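Local coordinates for protein quinoline 2-oxidoreductase large subunit (Pseudomonas putida, PDB 1T3Q) that carries the molybdenum and molybdopterin cytosine dinucleotide site of a molybdenum hydroxylase that probably oxidises quinoline at carbon 2, at residues Tyr370-Ile380 with Gly742-Ala751; Ala638-Val646 with Val657-Cys666. All blocks are in the same frame, centred on the assembly; numbering follows the deposited sequence.

Contact 1 joins the starts of two helices, 375-393 and 744-761, beside the molybdenum cofactor, while contact 2 is a beta hairpin made of strands 636-649 and 655-665; their centres lie about 12 Å apart. Along the chain the order is 370-380, 638-646, 657-666 and 742-751, so the hairpin falls between the two halves of contact 1. Helix 744-761 packs on the sheet to which the hairpin belongs: Ser748 OG sits 2.7 Å from His642 ND1, a probable hydrogen bond, and Ala749 CB rests on Phe660 CZ. Segments distant in sequence thus converge beside the cofactor, contact 1 reaching the molybdenum group and the pterin and contact 2 touching the cofactor through Cys666.

Contact 1 (Tyr370-Ile380 with Gly742-Ala751); sequences YRGVGFTAGQI and GESAMISAPA. With MCN (pterin cytosine dinucleotide), chain N; SMO (dioxosulfidomolybdenum(VI) ion), chain O.
Arg371 and Gly742 meet at the cofactor end of this contact. The extended arginine turns its guanidinium edge to the glycine, and NE and NH2 both donate to Gly742 O at 2.9 Å, a side-on grip that fixes the group's rotation while pterin N8' lies over one face. Gly742 N donates a hydrogen bond to the cofactor's phosphate oxygen O2A. Gly372 N donates to Glu743 OE2 on its anti side, which helps place OE2 3.1 Å from OM2 of the molybdenum group. Packing is close here: glycine suits the positive phi of 96° and lets Gly372 CA come within 3.8 Å of Ile747 CG1. Pro750, lacking an N-H, deprives Met746 O of its helix donor; Thr376 OG1, aimed by a chi1 of -53°, supplies one at 2.6 Å. The kink also costs Ile747 O the N-H of Ala751, leaving it no polar partner. The looser side is at partly exposed Phe375, alongside Ile747. Segments 375-380 and 744-751 run roughly parallel, axes 27° apart; Met746 touches Gln689 of helix 672-692, Ser748 and Ala751 touch strand 454-467, and Gln379 NE2 hydrogen-bonds to Val462 O and Ser461 OG there while its OE1 takes Arg382.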
# COMPACT_ATOMS: atom_id res chain seq x y z
N TYR B 370 -15.77 26.06 8.79
CA TYR B 370 -15.66 26.33 7.36
C TYR B 370 -14.82 27.59 7.25
O TYR B 370 -15.08 28.58 7.94
CB TYR B 370 -17.03 26.52 6.71
CG TYR B 370 -16.98 27.01 5.27
CD1 TYR B 370 -16.08 26.46 4.35
CD2 TYR B 370 -17.86 28.00 4.82
CE1 TYR B 370 -16.05 26.90 3.02
CE2 TYR B 370 -17.84 28.44 3.49
CZ TYR B 370 -16.93 27.88 2.60
OH TYR B 370 -16.91 28.32 1.29
N ARG B 371 -13.78 27.52 6.42
CA ARG B 371 -12.85 28.61 6.15
C ARG B 371 -13.27 29.96 6.73
O ARG B 371 -14.22 30.59 6.25
CB ARG B 371 -12.66 28.73 4.64
CG ARG B 371 -11.40 29.44 4.21
CD ARG B 371 -11.24 29.32 2.70
NE ARG B 371 -9.91 29.71 2.26
CZ ARG B 371 -9.42 29.44 1.05
NH1 ARG B 371 -10.17 28.79 0.17
NH2 ARG B 371 -8.19 29.82 0.74
N GLY B 372 -12.54 30.41 7.75
CA GLY B 372 -12.83 31.69 8.37
C GLY B 372 -13.69 31.55 9.61
O GLY B 372 -13.78 32.47 10.43
N VAL B 373 -14.31 30.39 9.74
CA VAL B 373 -15.20 30.06 10.86
C VAL B 373 -16.09 31.21 11.33
O VAL B 373 -16.67 31.92 10.51
CB VAL B 373 -14.39 29.48 12.06
CG1 VAL B 373 -13.76 28.15 11.65
CG2 VAL B 373 -13.31 30.45 12.53
N GLY B 374 -16.21 31.39 12.65
CA GLY B 374 -17.06 32.43 13.18
C GLY B 374 -16.59 33.87 13.01
O GLY B 374 -17.35 34.80 13.28
N PHE B 375 -15.36 34.06 12.55
CA PHE B 375 -14.82 35.41 12.37
C PHE B 375 -15.56 36.18 11.28
O PHE B 375 -15.72 37.40 11.36
CB PHE B 375 -13.33 35.34 12.01
CG PHE B 375 -12.50 34.48 12.92
CD1 PHE B 375 -12.68 34.53 14.30
CD2 PHE B 375 -11.52 33.64 12.40
CE1 PHE B 375 -11.89 33.76 15.15
CE2 PHE B 375 -10.72 32.87 13.24
CZ PHE B 375 -10.90 32.93 14.62
N THR B 376 -16.04 35.46 10.27
CA THR B 376 -16.72 36.10 9.14
C THR B 376 -17.96 36.94 9.44
O THR B 376 -18.06 38.07 8.98
CB THR B 376 -17.09 35.05 8.07
OG1 THR B 376 -15.92 34.31 7.70
CG2 THR B 376 -17.65 35.74 6.83
N ALA B 377 -18.91 36.39 10.21
CA ALA B 377 -20.15 37.12 10.49
C ALA B 377 -19.92 38.50 11.10
O ALA B 377 -20.48 39.49 10.63
CB ALA B 377 -21.05 36.29 11.41
N GLY B 378 -19.12 38.56 12.16
CA GLY B 378 -18.84 39.82 12.82
C GLY B 378 -18.09 40.80 11.93
O GLY B 378 -18.28 42.01 12.02
N GLN B 379 -17.22 40.27 11.07
CA GLN B 379 -16.46 41.10 10.15
C GLN B 379 -17.45 41.79 9.22
O GLN B 379 -17.36 43.00 8.98
CB GLN B 379 -15.48 40.23 9.34
CG GLN B 379 -14.55 41.00 8.39
CD GLN B 379 -13.47 41.79 9.11
OE1 GLN B 379 -13.11 41.48 10.25
NE2 GLN B 379 -12.93 42.80 8.44
N ILE B 380 -18.41 41.03 8.69
CA ILE B 380 -19.43 41.59 7.81
C ILE B 380 -20.20 42.70 8.52
O ILE B 380 -20.34 43.81 8.01
CB ILE B 380 -20.46 40.50 7.37
CG1 ILE B 380 -19.82 39.54 6.38
CG2 ILE B 380 -21.69 41.17 6.74
CD1 ILE B 380 -20.69 38.34 6.04
N GLY B 742 -4.31 31.28 5.00
CA GLY B 742 -5.29 30.44 4.34
C GLY B 742 -6.74 30.90 4.40
O GLY B 742 -7.45 30.86 3.39
N GLU B 743 -7.19 31.34 5.57
CA GLU B 743 -8.57 31.78 5.74
C GLU B 743 -8.83 33.25 5.49
O GLU B 743 -9.99 33.66 5.41
CB GLU B 743 -9.04 31.47 7.15
CG GLU B 743 -9.04 30.01 7.52
CD GLU B 743 -9.25 29.83 9.01
OE1 GLU B 743 -8.27 30.02 9.76
OE2 GLU B 743 -10.38 29.52 9.43
N SER B 744 -7.77 34.04 5.38
CA SER B 744 -7.88 35.49 5.22
C SER B 744 -9.03 36.03 4.36
O SER B 744 -9.82 36.85 4.84
CB SER B 744 -6.56 36.08 4.72
OG SER B 744 -6.24 35.63 3.41
N ALA B 745 -9.12 35.59 3.11
CA ALA B 745 -10.16 36.09 2.22
C ALA B 745 -11.58 35.74 2.66
O ALA B 745 -12.51 36.50 2.39
CB ALA B 745 -9.91 35.59 0.80
N MET B 746 -11.77 34.60 3.31
CA MET B 746 -13.11 34.22 3.75
C MET B 746 -13.49 34.89 5.06
O MET B 746 -14.64 34.79 5.51
CB MET B 746 -13.25 32.70 3.86
CG MET B 746 -13.90 32.05 2.63
SD MET B 746 -15.55 32.74 2.27
CE MET B 746 -16.52 31.96 3.57
N ILE B 747 -12.54 35.56 5.67
CA ILE B 747 -12.83 36.28 6.90
C ILE B 747 -13.27 37.68 6.49
O ILE B 747 -14.29 38.18 6.94
CB ILE B 747 -11.57 36.43 7.80
CG1 ILE B 747 -11.17 35.08 8.39
CG2 ILE B 747 -11.83 37.46 8.90
CD1 ILE B 747 -9.87 35.13 9.16
N SER B 748 -12.49 38.28 5.59
CA SER B 748 -12.70 39.65 5.14
C SER B 748 -13.43 39.92 3.82
O SER B 748 -14.25 40.83 3.75
CB SER B 748 -11.34 40.35 5.12
OG SER B 748 -11.41 41.65 4.58
N ALA B 749 -13.14 39.16 2.77
CA ALA B 749 -13.80 39.42 1.49
C ALA B 749 -15.34 39.43 1.57
O ALA B 749 -15.99 40.21 0.89
CB ALA B 749 -13.32 38.42 0.43
N PRO B 750 -15.94 38.55 2.39
CA PRO B 750 -17.41 38.61 2.42
C PRO B 750 -17.90 39.97 2.89
O PRO B 750 -18.91 40.49 2.41
CB PRO B 750 -17.77 37.50 3.40
CG PRO B 750 -16.63 36.51 3.25
CD PRO B 750 -15.43 37.44 3.21
N ALA B 751 -17.17 40.56 3.84
CA ALA B 751 -17.53 41.86 4.37
C ALA B 751 -17.46 42.92 3.27
O ALA B 751 -18.31 43.80 3.19
CB ALA B 751 -16.61 42.23 5.54
N1 MCN N . 1.63 30.07 2.50
C2 MCN N . 2.87 30.62 2.04
N3 MCN N . 3.37 31.61 2.87
C4 MCN N . 2.77 32.09 4.04
C5 MCN N . 1.49 31.51 4.44
C6 MCN N . 0.93 30.51 3.68
O2 MCN N . 3.39 30.23 1.02
N4 MCN N . 3.34 33.04 4.75
C1' MCN N . 1.05 28.91 1.60
C2D MCN N . 1.40 27.47 2.21
O2' MCN N . 1.61 26.51 1.11
C3' MCN N . 0.21 27.17 3.10
C4D MCN N . -0.97 27.75 2.36
O4D MCN N . -0.40 28.88 1.53
O3' MCN N . 0.09 25.72 3.28
C5' MCN N . -2.20 28.11 3.24
O5' MCN N . -1.69 28.92 4.27
PA MCN N . -1.87 28.64 5.81
O1A MCN N . -0.52 28.25 6.33
O2A MCN N . -2.60 29.87 6.33
O3A MCN N . -2.96 27.48 6.16
PB MCN N . -2.86 25.88 6.05
O1B MCN N . -3.02 25.34 7.43
O2B MCN N . -1.65 25.46 5.27
O3B MCN N . -4.13 25.50 5.15
C10 MCN N . -5.41 25.39 5.72
C9' MCN N . -6.16 26.61 5.28
C8' MCN N . -7.58 26.42 5.85
S8' MCN N . -7.69 26.35 7.63
C7' MCN N . -8.71 26.33 5.14
S7' MCN N . -10.35 26.10 5.81
C6' MCN N . -8.59 26.37 3.58
C7 MCN N . -7.36 27.12 3.15
O9' MCN N . -6.20 26.60 3.78
N5' MCN N . -8.74 24.92 3.13
C4A MCN N . -8.25 24.83 1.76
N8' MCN N . -7.17 27.01 1.66
C4B MCN N . -7.56 25.80 1.02
N1' MCN N . -7.10 25.66 -0.31
C2' MCN N . -7.38 24.47 -0.89
N2' MCN N . -6.98 24.30 -2.17
N3' MCN N . -8.03 23.45 -0.23
C4' MCN N . -8.51 23.51 1.13
O4' MCN N . -9.07 22.56 1.63
S SMO O . -12.05 26.09 8.55
MO SMO O . -9.97 25.75 8.20
OM2 SMO O . -9.95 26.44 9.80
OM1 SMO O . -9.90 24.06 8.32

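Contact 2 (Ala638-Val646 with Val657-Cys666)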
# COMPACT_ATOMS: atom_id res chain seq x y z
N ALA B 638 -1.88 37.99 11.37
CA ALA B 638 -1.66 38.42 9.99
C ALA B 638 -2.69 39.51 9.77
O ALA B 638 -3.59 39.69 10.60
CB ALA B 638 -1.88 37.27 9.03
N ASN B 639 -2.60 40.25 8.67
CA ASN B 639 -3.57 41.30 8.42
C ASN B 639 -3.67 41.63 6.94
O ASN B 639 -2.86 41.18 6.14
CB ASN B 639 -3.21 42.57 9.22
CG ASN B 639 -1.98 43.26 8.67
OD1 ASN B 639 -2.07 44.14 7.81
ND2 ASN B 639 -0.81 42.87 9.16
N GLY B 640 -4.68 42.41 6.59
CA GLY B 640 -4.86 42.80 5.21
C GLY B 640 -6.15 43.55 5.02
O GLY B 640 -6.77 44.01 5.98
N GLY B 641 -6.56 43.68 3.77
CA GLY B 641 -7.79 44.39 3.47
C GLY B 641 -8.31 43.97 2.12
O GLY B 641 -7.57 43.44 1.29
N HIS B 642 -9.61 44.18 1.91
CA HIS B 642 -10.25 43.85 0.65
C HIS B 642 -11.22 44.95 0.30
O HIS B 642 -11.81 45.58 1.18
CB HIS B 642 -11.03 42.53 0.75
CG HIS B 642 -10.19 41.35 1.11
ND1 HIS B 642 -9.92 41.00 2.42
CD2 HIS B 642 -9.52 40.46 0.34
CE1 HIS B 642 -9.13 39.94 2.44
NE2 HIS B 642 -8.87 39.59 1.19
N ALA B 643 -11.40 45.18 -0.99
CA ALA B 643 -12.34 46.17 -1.49
C ALA B 643 -13.02 45.52 -2.68
O ALA B 643 -12.36 44.92 -3.54
CB ALA B 643 -11.62 47.45 -1.91
N ALA B 644 -14.34 45.63 -2.73
CA ALA B 644 -15.10 45.05 -3.82
C ALA B 644 -16.00 46.09 -4.44
O ALA B 644 -16.50 46.99 -3.75
CB ALA B 644 -15.94 43.87 -3.30
N ILE B 645 -16.19 45.98 -5.74
CA ILE B 645 -17.07 46.88 -6.46
C ILE B 645 -18.15 45.99 -7.06
O ILE B 645 -17.84 45.01 -7.74
CB ILE B 645 -16.35 47.64 -7.58
CG1 ILE B 645 -15.35 48.64 -6.97
CG2 ILE B 645 -17.36 48.38 -8.45
CD1 ILE B 645 -14.56 49.44 -8.00
N VAL B 646 -19.41 46.31 -6.77
CA VAL B 646 -20.52 45.53 -7.28
C VAL B 646 -21.44 46.41 -8.09
O VAL B 646 -21.54 47.62 -7.85
CB VAL B 646 -21.36 44.89 -6.13
CG1 VAL B 646 -20.48 44.00 -5.27
CG2 VAL B 646 -22.03 45.97 -5.31
N VAL B 657 -20.12 41.23 -9.28
CA VAL B 657 -18.93 41.75 -8.62
C VAL B 657 -18.00 42.04 -9.78
O VAL B 657 -17.44 41.11 -10.38
CB VAL B 657 -18.27 40.70 -7.71
CG1 VAL B 657 -17.07 41.31 -7.01
CG2 VAL B 657 -19.27 40.17 -6.70
N THR B 658 -17.84 43.31 -10.11
CA THR B 658 -17.01 43.71 -11.24
C THR B 658 -15.53 43.86 -10.94
O THR B 658 -14.70 43.71 -11.83
CB THR B 658 -17.50 45.03 -11.84
OG1 THR B 658 -17.37 46.08 -10.87
CG2 THR B 658 -18.95 44.91 -12.26
N ASP B 659 -15.20 44.17 -9.69
CA ASP B 659 -13.81 44.36 -9.30
C ASP B 659 -13.54 43.85 -7.89
O ASP B 659 -14.43 43.84 -7.04
CB ASP B 659 -13.45 45.85 -9.33
CG ASP B 659 -13.68 46.48 -10.68
OD1 ASP B 659 -12.74 46.49 -11.51
OD2 ASP B 659 -14.80 46.97 -10.93
N PHE B 660 -12.31 43.43 -7.66
CA PHE B 660 -11.91 42.97 -6.34
C PHE B 660 -10.45 43.31 -6.14
O PHE B 660 -9.60 43.03 -7.00
CB PHE B 660 -12.15 41.47 -6.18
CG PHE B 660 -12.88 41.11 -4.92
CD1 PHE B 660 -12.26 41.26 -3.68
CD2 PHE B 660 -14.19 40.66 -4.96
CE1 PHE B 660 -12.96 40.99 -2.50
CE2 PHE B 660 -14.90 40.39 -3.79
CZ PHE B 660 -14.28 40.55 -2.55
N PHE B 661 -10.17 43.96 -5.02
CA PHE B 661 -8.82 44.39 -4.68
C PHE B 661 -8.46 43.75 -3.34
O PHE B 661 -9.28 43.72 -2.42
CB PHE B 661 -8.79 45.91 -4.55
CG PHE B 661 -9.34 46.63 -5.75
CD1 PHE B 661 -8.55 46.90 -6.85
CD2 PHE B 661 -10.67 47.06 -5.76
CE1 PHE B 661 -9.06 47.57 -7.96
CE2 PHE B 661 -11.19 47.73 -6.87
CZ PHE B 661 -10.39 47.99 -7.96
N ALA B 662 -7.24 43.25 -3.24
CA ALA B 662 -6.79 42.62 -2.01
C ALA B 662 -5.39 43.06 -1.60
O ALA B 662 -4.49 43.17 -2.43
CB ALA B 662 -6.82 41.09 -2.16
N VAL B 663 -5.23 43.32 -0.31
CA VAL B 663 -3.94 43.68 0.26
C VAL B 663 -3.71 42.65 1.35
O VAL B 663 -4.51 42.54 2.28
CB VAL B 663 -3.94 45.09 0.89
CG1 VAL B 663 -2.64 45.31 1.64
CG2 VAL B 663 -4.11 46.14 -0.19
N GLU B 664 -2.63 41.89 1.25
CA GLU B 664 -2.36 40.86 2.25
C GLU B 664 -0.99 40.96 2.88
O GLU B 664 0.00 41.23 2.21
CB GLU B 664 -2.51 39.46 1.62
CG GLU B 664 -2.02 38.31 2.50
CD GLU B 664 -2.91 38.07 3.71
OE1 GLU B 664 -2.43 37.46 4.70
OE2 GLU B 664 -4.09 38.47 3.68
N ASP B 665 -0.94 40.75 4.19
CA ASP B 665 0.31 40.77 4.92
C ASP B 665 0.33 39.52 5.79
O ASP B 665 -0.25 39.49 6.87
CB ASP B 665 0.44 42.00 5.82
CG ASP B 665 1.84 42.14 6.44
OD1 ASP B 665 2.50 41.12 6.69
OD2 ASP B 665 2.27 43.29 6.69
N CYS B 666 0.98 38.47 5.28
CA CYS B 666 1.10 37.21 6.01
C CYS B 666 2.57 37.06 6.37
O CYS B 666 3.13 35.96 6.34
CB CYS B 666 0.64 36.03 5.14
SG CYS B 666 1.48 35.87 3.54
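Ala644 lies against the face of Phe660: its methyl CB is 3.9 Å from the ring centroid and 20° off the normal, a CH-pi contact for which alanine is small enough. His642 CB meets the same ring at its edge, while His642 CD2 approaches the Ala662 methyl. These pairs share one face of the sheet, turned toward helix 672-692, which Phe660 meets at Ile683 and Ile687. On the other face Phe661 offers its edge to Ile645, Phe661 CE2 being 3.9 Å from Ile645 CD1, and its CD2 touches the Ala643 methyl; Val437 of helix 426-437 packs against both Phe661 and Ala643. Ile645 also stands alongside Asp659, both side chains pointing the same way. Here the strands are out of step in a classic beta bulge: Thr658 and Asp659 together face Ile645, whose O accepts Thr658 N at 2.9 Å and, weakly, Asp659 N. Thr658 OG1, set by a chi1 of 63°, donates to Asp659 OD2. Bonds such as Val663 N to Gly641 O, 2.8 Å, satisfy the cross-strand N-H and C=O groups, and buried His642 has Ser748 for its ND1; at the bulge Asp659 forms a salt bridge to Arg445 that probably keeps its carboxylate ionised.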